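Local coordinates for protein polyketide synthase (Synechococcus sp., PDB 4GOX) that probably transfers a sulfonate group from the donor PAPS to a polyketide-synthase-bound intermediate in olefin biosynthesis, as the sulfotransferase domain of an olefin synthase, at residues Q210-Y213 with E214-V217. Residues are numbered along the deposited sequence; the frame is centred on the assembly and turned at random.
Sequences QVIY and EDLV. With A3P (adenosine-3'-5'-diphosphate), chain B.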
ATOM      1  N   GLN A 210      -0.618   0.181 -13.189  1.00 38.54           N
ATOM      2  CA  GLN A 210      -0.562  -1.226 -12.784  1.00 37.20           C
ATOM      3  C   GLN A 210       0.886  -1.684 -12.757  1.00 42.70           C
ATOM      4  O   GLN A 210       1.643  -1.405 -13.676  1.00 45.04           O
ATOM      5  CB  GLN A 210      -1.311  -2.126 -13.775  1.00 39.06           C
ATOM      6  CG  GLN A 210      -2.796  -2.074 -13.536  1.00 46.47           C
ATOM      7  CD  GLN A 210      -3.578  -2.971 -14.450  1.00 55.63           C
ATOM      8  OE1 GLN A 210      -3.046  -3.904 -15.058  1.00 52.89           O
ATOM      9  NE2 GLN A 210      -4.879  -2.754 -14.482  1.00 44.05           N
ATOM     10  N   VAL A 211       1.261  -2.404 -11.723  1.00 38.35           N
ATOM     11  CA  VAL A 211       2.598  -2.973 -11.579  1.00 38.29           C
ATOM     12  C   VAL A 211       2.399  -4.454 -11.291  1.00 40.66           C
ATOM     13  O   VAL A 211       1.716  -4.818 -10.331  1.00 37.94           O
ATOM     14  CB  VAL A 211       3.424  -2.286 -10.441  1.00 40.90           C
ATOM     15  CG1 VAL A 211       4.757  -2.994 -10.245  1.00 40.77           C
ATOM     16  CG2 VAL A 211       3.660  -0.809 -10.744  1.00 41.80           C
ATOM     17  N   ILE A 212       2.987  -5.298 -12.114  1.00 39.13           N
ATOM     18  CA  ILE A 212       2.915  -6.742 -11.947  1.00 38.70           C
ATOM     19  C   ILE A 212       4.084  -7.182 -11.075  1.00 43.76           C
ATOM     20  O   ILE A 212       5.239  -7.065 -11.487  1.00 45.21           O
ATOM     21  CB  ILE A 212       2.894  -7.450 -13.326  1.00 42.14           C
ATOM     22  CG1 ILE A 212       1.739  -6.901 -14.220  1.00 42.58           C
ATOM     23  CG2 ILE A 212       2.832  -8.962 -13.165  1.00 41.64           C
ATOM     24  CD1 ILE A 212       0.249  -7.050 -13.626  1.00 44.62           C
ATOM     25  N   TYR A 213       3.773  -7.703  -9.873  1.00 39.93           N
ATOM     26  CA  TYR A 213       4.758  -8.205  -8.910  1.00 39.69           C
ATOM     27  C   TYR A 213       5.795  -9.115  -9.581  1.00 46.24           C
ATOM     28  O   TYR A 213       6.992  -8.959  -9.308  1.00 47.40           O
ATOM     29  CB  TYR A 213       4.065  -8.945  -7.761  1.00 38.47           C
ATOM     30  CG  TYR A 213       5.019  -9.769  -6.933  1.00 38.86           C
ATOM     31  CD1 TYR A 213       5.761  -9.190  -5.905  1.00 39.22           C
ATOM     32  CD2 TYR A 213       5.202 -11.124  -7.191  1.00 40.79           C
ATOM     33  CE1 TYR A 213       6.653  -9.947  -5.145  1.00 40.67           C
ATOM     34  CE2 TYR A 213       6.092 -11.887  -6.445  1.00 43.37           C
ATOM     35  CZ  TYR A 213       6.811 -11.296  -5.418  1.00 47.73           C
ATOM     36  OH  TYR A 213       7.685 -12.054  -4.687  1.00 47.08           O
ATOM     37  N   GLU A 214       5.338 -10.051 -10.457  1.00 41.82           N
ATOM     38  CA  GLU A 214       6.196 -11.002 -11.190  1.00 44.02           C
ATOM     39  C   GLU A 214       7.193 -10.245 -12.055  1.00 50.48           C
ATOM     40  O   GLU A 214       8.346 -10.630 -12.077  1.00 52.87           O
ATOM     41  CB  GLU A 214       5.370 -12.002 -12.047  1.00 45.92           C
ATOM     42  CG  GLU A 214       4.521 -12.990 -11.248  1.00 47.64           C
ATOM     43  CD  GLU A 214       3.305 -12.458 -10.496  1.00 55.55           C
ATOM     44  OE1 GLU A 214       2.906 -11.293 -10.721  1.00 46.07           O
ATOM     45  OE2 GLU A 214       2.753 -13.209  -9.661  1.00 43.95           O
ATOM     46  N   ASP A 215       6.780  -9.126 -12.703  1.00 46.78           N
ATOM     47  CA  ASP A 215       7.717  -8.308 -13.493  1.00 47.44           C
ATOM     48  C   ASP A 215       8.683  -7.546 -12.543  1.00 51.54           C
ATOM     49  O   ASP A 215       9.851  -7.410 -12.842  1.00 52.86           O
ATOM     50  CB  ASP A 215       6.957  -7.299 -14.375  1.00 48.12           C
ATOM     51  CG  ASP A 215       6.087  -7.883 -15.482  1.00 58.53           C
ATOM     52  OD1 ASP A 215       5.259  -7.120 -16.056  1.00 58.85           O
ATOM     53  OD2 ASP A 215       6.223  -9.100 -15.775  1.00 60.23           O
ATOM     54  N   LEU A 216       8.170  -7.023 -11.414  1.00 45.42           N
ATOM     55  CA  LEU A 216       8.980  -6.293 -10.457  1.00 43.91           C
ATOM     56  C   LEU A 216      10.136  -7.149  -9.937  1.00 49.17           C
ATOM     57  O   LEU A 216      11.251  -6.669  -9.863  1.00 48.26           O
ATOM     58  CB  LEU A 216       8.085  -5.794  -9.300  1.00 41.12           C
ATOM     59  CG  LEU A 216       8.737  -5.094  -8.089  1.00 44.67           C
ATOM     60  CD1 LEU A 216       9.431  -3.784  -8.492  1.00 44.37           C
ATOM     61  CD2 LEU A 216       7.688  -4.858  -6.990  1.00 41.86           C
ATOM     62  N   VAL A 217       9.881  -8.399  -9.569  1.00 47.74           N
ATOM     63  CA  VAL A 217      10.945  -9.216  -9.009  1.00 49.26           C
ATOM     64  C   VAL A 217      11.911  -9.781 -10.040  1.00 56.55           C
ATOM     65  O   VAL A 217      13.067 -10.048  -9.706  1.00 58.19           O
ATOM     66  CB  VAL A 217      10.488 -10.229  -7.934  1.00 52.45           C
ATOM     67  CG1 VAL A 217       9.710  -9.534  -6.823  1.00 49.02           C
ATOM     68  CG2 VAL A 217       9.685 -11.368  -8.538  1.00 52.87           C
TER
HETATM   69  P1  A3P B 401       5.462 -14.769   1.469  1.00 53.27           P
HETATM   70  O1P A3P B 401       4.231 -15.408   2.067  1.00 51.26           O
HETATM   71  O2P A3P B 401       6.469 -14.386   2.534  1.00 59.43           O
HETATM   72  O3P A3P B 401       6.005 -15.441   0.239  1.00 51.94           O
HETATM   73  P2  A3P B 401       2.876  -7.987   1.237  1.00 41.91           P
HETATM   74  O4P A3P B 401       1.997  -7.241   0.274  1.00 42.54           O
HETATM   75  O5P A3P B 401       2.190  -8.689   2.368  1.00 41.96           O
HETATM   76  O6P A3P B 401       4.095  -7.189   1.640  1.00 44.54           O
HETATM   77  O5' A3P B 401       3.508  -9.194   0.392  1.00 43.47           O
HETATM   78  C5' A3P B 401       4.196 -10.272   1.049  1.00 42.40           C
HETATM   79  C4' A3P B 401       4.945 -11.092   0.003  1.00 42.93           C
HETATM   80  O4' A3P B 401       5.910 -10.315  -0.695  1.00 43.45           O
HETATM   81  C3' A3P B 401       5.756 -12.243   0.564  1.00 44.91           C
HETATM   82  O3' A3P B 401       4.928 -13.361   0.863  1.00 52.41           O
HETATM   83  C2' A3P B 401       6.772 -12.507  -0.526  1.00 44.90           C
HETATM   84  O2' A3P B 401       6.314 -13.478  -1.471  1.00 47.39           O
HETATM   85  C1' A3P B 401       6.926 -11.168  -1.228  1.00 46.46           C
HETATM   86  N9  A3P B 401       8.270 -10.653  -0.877  1.00 50.47           N
HETATM   87  C8  A3P B 401       8.631 -10.157   0.341  1.00 51.19           C
HETATM   88  N7  A3P B 401       9.939  -9.813   0.352  1.00 52.04           N
HETATM   89  C5  A3P B 401      10.425 -10.097  -0.870  1.00 50.74           C
HETATM   90  C6  A3P B 401      11.749 -10.012  -1.516  1.00 49.96           C
HETATM   91  N6  A3P B 401      12.779  -9.499  -0.818  1.00 50.00           N
HETATM   92  N1  A3P B 401      11.863 -10.410  -2.808  1.00 51.52           N
HETATM   93  C2  A3P B 401      10.808 -10.894  -3.511  1.00 51.35           C
HETATM   94  N3  A3P B 401       9.576 -11.039  -2.972  1.00 50.19           N
HETATM   95  C4  A3P B 401       9.328 -10.658  -1.684  1.00 49.98           C
HETATM   96  O   HOH W   1       4.528  -4.238 -14.315  1.00 51.58           O
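Val217 crosses Tyr213 obliquely, one helical turn on, next to the adenine of adenosine-3'-5'-diphosphate (A3P). CG1 of Val217 packs on the ring at Tyr213 CE1 (3.5 Å), while its CG2 lies over one ring face. The trans chi1 of 166° carries the ring past Val217, and Tyr213 OH donates a 2.7 Å hydrogen bond to A3P N3, which lies at the edge of the phenol ring, in its plane. Val217 CG1 also comes within 3.7 Å of A3P C2. A phenylalanine in place of Tyr213 would probably leave adenine N3 without its hydroxyl donor. Here the edge strand 208-212 of the parallel sheet in this P-loop-type sulfotransferase fold runs straight into helix 213-218, and Ile212 is the N-cap residue. Ile212 O accepts a 2.9 Å bond from Leu216 N and a weak one from Asp215 N; Val217 N bonds to Tyr213 O at 3.0 Å, closing the turn that pairs valine with tyrosine. The Glu214 carboxylate stands nearly perpendicular to the tyrosine ring (87°). Glu214 OE1 lies 3.4 Å from Ile212 CG2 and is bonded to Tyr300, and OE2 to the backbone of His157. On the partly exposed flank, Asp215 runs alongside Ile212; a water accepts from Ile212 N and donates weakly to Asp215 OD1, while OD2 forms a salt bridge with Arg218.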